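Local coordinates for protein BlEst2 (Bacillus licheniformis, PDB 6WPX) that probably hydrolyses ester bonds as a lipase or esterase of the alpha/beta-hydrolase superfamily, with a C-terminal domain that has autoinhibitory effects, at residues 160-165 / 378-383; 167-172 / 347-352; 217-222 / 317-322. All blocks are in the same frame, centred on the assembly; numbering follows the deposited sequence.

Interaction 1 of 3, residues 160-165 / 378-383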
# COMPACT_ATOMS: atom_id res chain seq x y z
N ASN A 160 -2.95 8.61 -12.76
CA ASN A 160 -2.74 9.82 -13.54
C ASN A 160 -2.38 11.05 -12.72
O ASN A 160 -1.41 11.69 -13.05
CB ASN A 160 -3.97 10.11 -14.44
CG ASN A 160 -4.04 9.15 -15.59
OD1 ASN A 160 -4.30 7.97 -15.41
ND2 ASN A 160 -3.76 9.63 -16.79
N TRP A 161 -3.16 11.38 -11.69
CA TRP A 161 -2.87 12.60 -10.91
C TRP A 161 -1.52 12.56 -10.21
O TRP A 161 -0.93 13.61 -10.02
CB TRP A 161 -3.98 12.95 -9.91
CG TRP A 161 -5.29 13.34 -10.53
CD1 TRP A 161 -6.51 12.76 -10.31
CD2 TRP A 161 -5.53 14.47 -11.40
NE1 TRP A 161 -7.49 13.42 -11.03
CE2 TRP A 161 -6.91 14.47 -11.71
CE3 TRP A 161 -4.70 15.44 -12.00
CZ2 TRP A 161 -7.48 15.42 -12.56
CZ3 TRP A 161 -5.27 16.37 -12.84
CH2 TRP A 161 -6.65 16.35 -13.12
N ALA A 162 -1.02 11.36 -9.84
CA ALA A 162 0.25 11.15 -9.13
C ALA A 162 1.47 11.14 -10.05
O ALA A 162 2.58 11.02 -9.55
CB ALA A 162 0.19 9.84 -8.35
N GLY A 163 1.26 11.25 -11.36
CA GLY A 163 2.29 11.19 -12.39
C GLY A 163 3.49 12.09 -12.17
O GLY A 163 4.64 11.62 -12.18
N TRP A 164 3.23 13.38 -11.94
CA TRP A 164 4.27 14.38 -11.73
C TRP A 164 5.08 14.12 -10.47
O TRP A 164 6.30 14.13 -10.52
CB TRP A 164 3.67 15.79 -11.74
CG TRP A 164 2.96 16.13 -13.02
CD1 TRP A 164 3.50 16.69 -14.13
CD2 TRP A 164 1.57 15.89 -13.31
NE1 TRP A 164 2.53 16.87 -15.09
CE2 TRP A 164 1.34 16.37 -14.62
CE3 TRP A 164 0.51 15.31 -12.61
CZ2 TRP A 164 0.09 16.29 -15.24
CZ3 TRP A 164 -0.74 15.23 -13.22
CH2 TRP A 164 -0.94 15.73 -14.51
N LEU A 165 4.40 13.81 -9.35
CA LEU A 165 5.10 13.52 -8.10
C LEU A 165 5.87 12.20 -8.13
O LEU A 165 7.02 12.17 -7.71
CB LEU A 165 4.14 13.55 -6.88
CG LEU A 165 4.78 13.31 -5.53
CD1 LEU A 165 5.77 14.43 -5.17
CD2 LEU A 165 3.71 13.14 -4.45
N ALA A 378 6.47 19.14 -7.77
CA ALA A 378 5.41 18.26 -8.29
C ALA A 378 4.51 18.00 -7.07
O ALA A 378 5.03 17.89 -5.97
CB ALA A 378 5.94 16.98 -8.88
N PHE A 379 3.21 17.98 -7.28
CA PHE A 379 2.32 17.78 -6.15
C PHE A 379 1.25 16.74 -6.40
O PHE A 379 0.95 16.38 -7.53
CB PHE A 379 1.67 19.12 -5.74
CG PHE A 379 0.57 19.61 -6.67
CD1 PHE A 379 -0.75 19.20 -6.49
CD2 PHE A 379 0.86 20.46 -7.73
CE1 PHE A 379 -1.76 19.63 -7.35
CE2 PHE A 379 -0.15 20.90 -8.57
CZ PHE A 379 -1.45 20.48 -8.39
N LEU A 380 0.66 16.29 -5.30
CA LEU A 380 -0.47 15.39 -5.29
C LEU A 380 -1.32 15.91 -4.15
O LEU A 380 -0.87 15.96 -3.02
CB LEU A 380 -0.04 13.93 -5.06
CG LEU A 380 -1.14 12.85 -5.14
CD1 LEU A 380 -1.87 12.90 -6.49
CD2 LEU A 380 -0.55 11.47 -4.93
N PHE A 381 -2.51 16.39 -4.49
CA PHE A 381 -3.47 16.99 -3.57
C PHE A 381 -4.57 16.01 -3.33
O PHE A 381 -5.21 15.56 -4.28
CB PHE A 381 -4.03 18.31 -4.18
CG PHE A 381 -5.19 18.88 -3.40
CD1 PHE A 381 -5.11 19.06 -2.02
CD2 PHE A 381 -6.37 19.23 -4.04
CE1 PHE A 381 -6.19 19.57 -1.29
CE2 PHE A 381 -7.45 19.77 -3.32
CZ PHE A 381 -7.35 19.95 -1.95
N ILE A 382 -4.80 15.65 -2.05
CA ILE A 382 -5.80 14.64 -1.71
C ILE A 382 -6.66 15.12 -0.56
O ILE A 382 -6.14 15.59 0.46
CB ILE A 382 -5.16 13.25 -1.39
CG1 ILE A 382 -4.33 12.72 -2.57
CG2 ILE A 382 -6.19 12.19 -0.92
CD1 ILE A 382 -3.30 11.70 -2.16
N VAL A 383 -7.95 14.94 -0.72
CA VAL A 383 -8.93 15.22 0.32
C VAL A 383 -9.65 13.91 0.62
O VAL A 383 -10.11 13.25 -0.31
CB VAL A 383 -9.94 16.34 -0.07
CG1 VAL A 383 -10.94 16.61 1.07
CG2 VAL A 383 -9.22 17.63 -0.43
O HOH W 1 1.61 14.35 -9.15

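Interaction 2 of 3, residues 167-172 / 347-352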
# COMPACT_ATOMS: atom_id res chain seq x y z
N ASP A 167 7.19 10.63 -10.58
CA ASP A 167 8.37 10.76 -11.43
C ASP A 167 9.61 11.31 -10.67
O ASP A 167 10.58 10.56 -10.51
CB ASP A 167 8.04 11.56 -12.70
CG ASP A 167 7.24 10.79 -13.75
OD1 ASP A 167 6.98 9.58 -13.54
OD2 ASP A 167 6.86 11.40 -14.78
N ILE A 168 9.54 12.56 -10.11
CA ILE A 168 10.70 13.12 -9.41
C ILE A 168 11.01 12.41 -8.07
O ILE A 168 12.16 12.48 -7.62
CB ILE A 168 10.71 14.65 -9.25
CG1 ILE A 168 9.38 15.18 -8.70
CG2 ILE A 168 11.12 15.33 -10.57
CD1 ILE A 168 9.42 16.63 -8.47
N LEU A 169 10.05 11.69 -7.46
CA LEU A 169 10.37 10.93 -6.25
C LEU A 169 11.17 9.64 -6.59
O LEU A 169 11.81 9.06 -5.71
CB LEU A 169 9.12 10.60 -5.40
CG LEU A 169 8.42 11.76 -4.66
CD1 LEU A 169 7.42 11.22 -3.61
CD2 LEU A 169 9.40 12.69 -3.96
N GLY A 170 11.13 9.22 -7.86
CA GLY A 170 11.75 7.99 -8.35
C GLY A 170 11.07 6.78 -7.75
O GLY A 170 11.70 5.75 -7.54
N GLN A 171 9.78 6.93 -7.41
CA GLN A 171 9.02 5.85 -6.76
C GLN A 171 8.49 4.84 -7.76
O GLN A 171 7.88 3.85 -7.36
CB GLN A 171 7.91 6.40 -5.83
CG GLN A 171 6.70 7.00 -6.54
CD GLN A 171 5.76 7.67 -5.58
OE1 GLN A 171 5.70 8.90 -5.49
NE2 GLN A 171 4.99 6.89 -4.84
N LYS A 172 8.68 5.08 -9.06
CA LYS A 172 8.25 4.09 -10.01
C LYS A 172 9.43 3.20 -10.31
O LYS A 172 10.46 3.65 -10.83
CB LYS A 172 7.61 4.67 -11.27
CG LYS A 172 6.23 5.27 -11.04
CD LYS A 172 5.70 5.95 -12.30
CE LYS A 172 4.19 6.02 -12.28
NZ LYS A 172 3.65 6.92 -13.33
N ASP A 347 7.10 4.49 2.75
CA ASP A 347 6.89 3.31 1.87
C ASP A 347 6.88 3.73 0.39
O ASP A 347 7.85 4.29 -0.09
CB ASP A 347 5.74 2.40 2.34
CG ASP A 347 4.31 2.96 2.51
OD1 ASP A 347 4.02 3.51 3.58
OD2 ASP A 347 3.51 2.83 1.57
N VAL A 348 5.80 3.39 -0.29
CA VAL A 348 5.51 3.70 -1.71
C VAL A 348 5.83 5.16 -2.01
O VAL A 348 6.32 5.39 -3.08
CB VAL A 348 4.06 3.32 -1.99
CG1 VAL A 348 3.51 4.00 -3.22
CG2 VAL A 348 3.93 1.82 -2.07
N PHE A 349 5.56 6.09 -1.08
CA PHE A 349 5.86 7.49 -1.34
C PHE A 349 7.14 7.96 -0.61
O PHE A 349 7.36 9.17 -0.49
CB PHE A 349 4.66 8.40 -1.01
CG PHE A 349 3.51 8.32 -2.00
CD1 PHE A 349 2.49 7.39 -1.83
CD2 PHE A 349 3.45 9.18 -3.08
CE1 PHE A 349 1.43 7.32 -2.75
CE2 PHE A 349 2.40 9.10 -4.01
CZ PHE A 349 1.39 8.19 -3.83
N GLU A 350 8.02 7.03 -0.18
CA GLU A 350 9.28 7.40 0.47
C GLU A 350 10.04 8.46 -0.37
O GLU A 350 10.10 8.36 -1.61
CB GLU A 350 10.17 6.16 0.66
CG GLU A 350 11.49 6.41 1.35
CD GLU A 350 12.18 5.13 1.78
OE1 GLU A 350 12.08 4.78 2.97
OE2 GLU A 350 12.75 4.44 0.90
N GLY A 351 10.58 9.47 0.31
CA GLY A 351 11.35 10.53 -0.34
C GLY A 351 10.65 11.86 -0.50
O GLY A 351 11.28 12.84 -0.87
N GLY A 352 9.35 11.89 -0.24
CA GLY A 352 8.56 13.11 -0.35
C GLY A 352 8.10 13.65 0.98
O GLY A 352 8.53 13.18 2.04

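Interaction 3 of 3, residues 217-222 / 317-322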
# COMPACT_ATOMS: atom_id res chain seq x y z
N LEU A 217 3.08 8.18 9.10
CA LEU A 217 2.02 7.25 8.62
C LEU A 217 0.62 7.81 8.84
O LEU A 217 -0.37 7.07 8.76
CB LEU A 217 2.19 5.85 9.25
CG LEU A 217 3.46 5.05 8.88
CD1 LEU A 217 3.69 3.90 9.89
CD2 LEU A 217 3.37 4.48 7.47
N PHE A 218 0.52 9.11 9.09
CA PHE A 218 -0.80 9.77 9.22
C PHE A 218 -1.49 9.77 7.85
O PHE A 218 -2.56 9.23 7.75
CB PHE A 218 -0.71 11.20 9.76
CG PHE A 218 -2.07 11.80 9.94
CD1 PHE A 218 -2.94 11.31 10.90
CD2 PHE A 218 -2.52 12.81 9.11
CE1 PHE A 218 -4.20 11.85 11.06
CE2 PHE A 218 -3.78 13.36 9.27
CZ PHE A 218 -4.62 12.87 10.24
N PHE A 219 -0.86 10.38 6.84
CA PHE A 219 -1.44 10.42 5.48
C PHE A 219 -1.80 9.01 5.00
O PHE A 219 -2.92 8.82 4.66
CB PHE A 219 -0.56 11.11 4.44
CG PHE A 219 -0.96 10.72 3.03
CD1 PHE A 219 -2.15 11.17 2.49
CD2 PHE A 219 -0.18 9.87 2.28
CE1 PHE A 219 -2.53 10.78 1.22
CE2 PHE A 219 -0.56 9.49 1.00
CZ PHE A 219 -1.74 9.95 0.48
N GLY A 220 -0.83 8.09 4.98
CA GLY A 220 -1.09 6.71 4.56
C GLY A 220 -2.26 6.10 5.32
O GLY A 220 -3.07 5.46 4.72
N GLY A 221 -2.30 6.32 6.64
CA GLY A 221 -3.37 5.80 7.48
C GLY A 221 -4.75 6.32 7.14
O GLY A 221 -5.69 5.54 6.97
N VAL A 222 -4.90 7.64 7.01
CA VAL A 222 -6.20 8.24 6.69
C VAL A 222 -6.59 7.96 5.24
O VAL A 222 -7.75 7.82 4.95
CB VAL A 222 -6.33 9.74 7.09
CG1 VAL A 222 -6.08 9.95 8.59
CG2 VAL A 222 -5.41 10.62 6.28
N HIS A 317 -4.56 16.92 2.30
CA HIS A 317 -3.15 16.62 2.14
C HIS A 317 -2.56 17.22 0.90
O HIS A 317 -3.10 17.03 -0.19
CB HIS A 317 -2.94 15.08 2.10
CG HIS A 317 -3.69 14.38 3.17
ND1 HIS A 317 -3.13 14.17 4.41
CD2 HIS A 317 -4.95 13.91 3.17
CE1 HIS A 317 -4.07 13.59 5.14
NE2 HIS A 317 -5.18 13.41 4.43
N TRP A 318 -1.41 17.88 1.05
CA TRP A 318 -0.67 18.39 -0.09
C TRP A 318 0.67 17.65 -0.08
O TRP A 318 1.54 17.94 0.74
CB TRP A 318 -0.50 19.91 -0.04
CG TRP A 318 0.15 20.48 -1.28
CD1 TRP A 318 1.49 20.58 -1.53
CD2 TRP A 318 -0.52 21.03 -2.43
NE1 TRP A 318 1.69 21.17 -2.77
CE2 TRP A 318 0.47 21.43 -3.34
CE3 TRP A 318 -1.88 21.17 -2.79
CZ2 TRP A 318 0.16 22.04 -4.57
CZ3 TRP A 318 -2.19 21.72 -4.03
CH2 TRP A 318 -1.18 22.18 -4.89
N LEU A 319 0.82 16.65 -0.95
CA LEU A 319 2.07 15.88 -1.06
C LEU A 319 2.95 16.60 -2.03
O LEU A 319 2.47 17.05 -3.06
CB LEU A 319 1.84 14.45 -1.55
CG LEU A 319 1.17 13.47 -0.57
CD1 LEU A 319 -0.36 13.66 -0.56
CD2 LEU A 319 1.53 12.06 -0.94
N SER A 320 4.24 16.75 -1.68
CA SER A 320 5.21 17.48 -2.50
C SER A 320 6.59 16.81 -2.41
O SER A 320 6.83 16.02 -1.50
CB SER A 320 5.32 18.92 -2.01
OG SER A 320 6.27 19.67 -2.76
N ASN A 321 7.49 17.15 -3.33
CA ASN A 321 8.85 16.64 -3.28
C ASN A 321 9.69 17.50 -2.32
O ASN A 321 10.82 17.13 -2.01
CB ASN A 321 9.47 16.59 -4.68
CG ASN A 321 9.45 17.89 -5.41
OD1 ASN A 321 8.39 18.45 -5.70
ND2 ASN A 321 10.63 18.36 -5.80
N HIS A 322 9.14 18.61 -1.82
CA HIS A 322 9.90 19.39 -0.85
C HIS A 322 8.98 19.87 0.28
O HIS A 322 7.75 19.82 0.18
CB HIS A 322 10.77 20.50 -1.47
CG HIS A 322 10.04 21.58 -2.19
ND1 HIS A 322 9.39 22.59 -1.50
CD2 HIS A 322 9.98 21.84 -3.51
CE1 HIS A 322 8.91 23.40 -2.43
NE2 HIS A 322 9.24 22.99 -3.65

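Interaction 1 of 3, residues 160-165 / 378-383
Ala378, on the strand 377-386, turns its methyl into the start of helix 163-169: its CB lies 3.3 Å from Trp164 O and 3.8 Å from Trp164 CB, a close fit that leaves little room for a larger side chain at this point. At Phe379 the backbone takes over. Its carbonyl O receives a hydrogen bond of 2.7 Å from a water that also donates to Trp161 O and accepts from Leu165 N. The water thus bridges Leu165 N and Trp161 O, four residues apart, and ties this entry to the helix to the strand. Leu380 then points back at the turn leading into the helix with CG anti to the backbone N (chi1 -175°). The torsion sets its CD1 against Trp161 O at 3.7 Å, while its CD2 meets Ala162 CB at 3.9 Å. Leu165 crosses the Leu380 side chain at about a right angle, CD2 resting 3.9 Å from Leu380 CB. Trp161 reaches further, its NE1 hydrogen-bonded to Asp452. The result is a helix start packed on one face of an antiparallel sheet; the helix belongs to the excursion between strands 138-144 and 201-205, a place where many alpha/beta hydrolases carry lid insertions.

Interaction 2 of 3, residues 167-172 / 347-352
Leu169, at the end of helix 163-169, pushes both methyls against the backbone of the turn from Phe349 to Gly352. Its CD1 lies 3.7 Å from Phe349 O and near the plane of the Phe349 ring, at its edge, while CD2 sits 3.6 Å from Gly351 O and also against Gly352 CA. The turn is of type II, and its two glycines illustrate how backbone shape and packing can each favour the same residue. Gly351 has a phi of 105°, at which a beta carbon would be jammed against the preceding carbonyl; at Gly352 a beta carbon would run into Leu169 CD1. On the helix side, Gly170 ends the helix in a Schellman motif with positive phi, and its N bonds back to Asp167 O at 3.0 Å. The chain thereby turns to bring Gln171 over the loop. Its CG stands between the backbone N and the carbonyl carbon (chi1 73°), and from there the extended side chain carries the amide to Val348 and Phe349. Gln171 NE2 lies 3.3 Å above one face of the Phe349 ring, offset toward the rim, with the amide plane almost perpendicular to the ring (89°). The same NE2 comes within 2.7 Å of Val348 O, but the angle is too poor for a hydrogen bond; Val348 CG1 flanks it at 3.6 Å. Gln171 OE1, 3.3 Å from Phe349 CD2, is buried without a hydrogen-bond partner in the model. The loop has its own bracing, with Glu350 N donating to Asp347 O and Thr345 OG1 bonded to Phe349 O. No hydrogen bond crosses the contact, which rests on fit and on the amide over the ring; keeping the amide nitrogen near Val348 O probably avoids an unfavourable meeting of two oxygens.

Interaction 3 of 3, residues 217-222 / 317-322
Phe219 and His317 form the aromatic centre of this contact between helix 218-224 and strand 313-320. The pair is edge-to-face, with centroids 5.1 Å apart and planes at 64°: Phe219 presents its edge, and CD1 lies over one face of the imidazole, 3.6 Å from His317 CG. A first torsion that sets CG opposite the backbone N (chi1 161°) swings the Phe219 ring out from the helix to reach the strand. A CH-pi contact follows on the same phenyl, where Leu319 CD1 stands over one face, 4.2 Å from the centroid and only 17° off the ring normal. Van der Waals touches complete the set. The other methyl, Leu319 CD2, meets Phe219 CE2 at 3.8 Å; Val222 CG2 approaches obliquely to 3.4 Å from His317 NE2; and Phe218 CE2 comes to 4.1 Å from His317 CE1, near the plane of the imidazole and at its edge. Polar bonds fix the histidine from its own side of the interface, NE2 with Thr315 OG1 and ND1 with Ser356 OG. A leucine in place of His317 would probably leave both hydroxyls without their ring partner and take away the aromatic face on which the edge of Phe219 rests. Chemically, the imidazole does two jobs at once, satisfying its nitrogens through one hydroxyl of its own strand and one of the adjoining strand while offering its face and edge to hydrocarbon; so buried and largely apolar a setting would probably disfavour a charged ring.

Overall arrangement
The three contacts show how separate packing events merge into one interface, their centres 11 to 12 Å apart. Interactions 1 and 2 share helix 163-169: Ile168 CD1 meets Ala378 CB at 3.5 Å. Interactions 1 and 3 share a sheet, strands 377-386 and 313-320 being antiparallel neighbours, with Leu380 O 2.8 Å from Leu319 N in a probable hydrogen bond. Interaction 2 approaches interaction 3 where Phe349 CD2 lies 4.1 Å from Leu319 CD2. Along the chain they nest, 217-222 / 317-322 inside 167-172 / 347-352 and that inside 160-165 / 378-383. Together they seat helices of the hydrolase part on the C-terminal sheet and on a loop joining two of its strands, consistent with that domain's autoinhibitory effects.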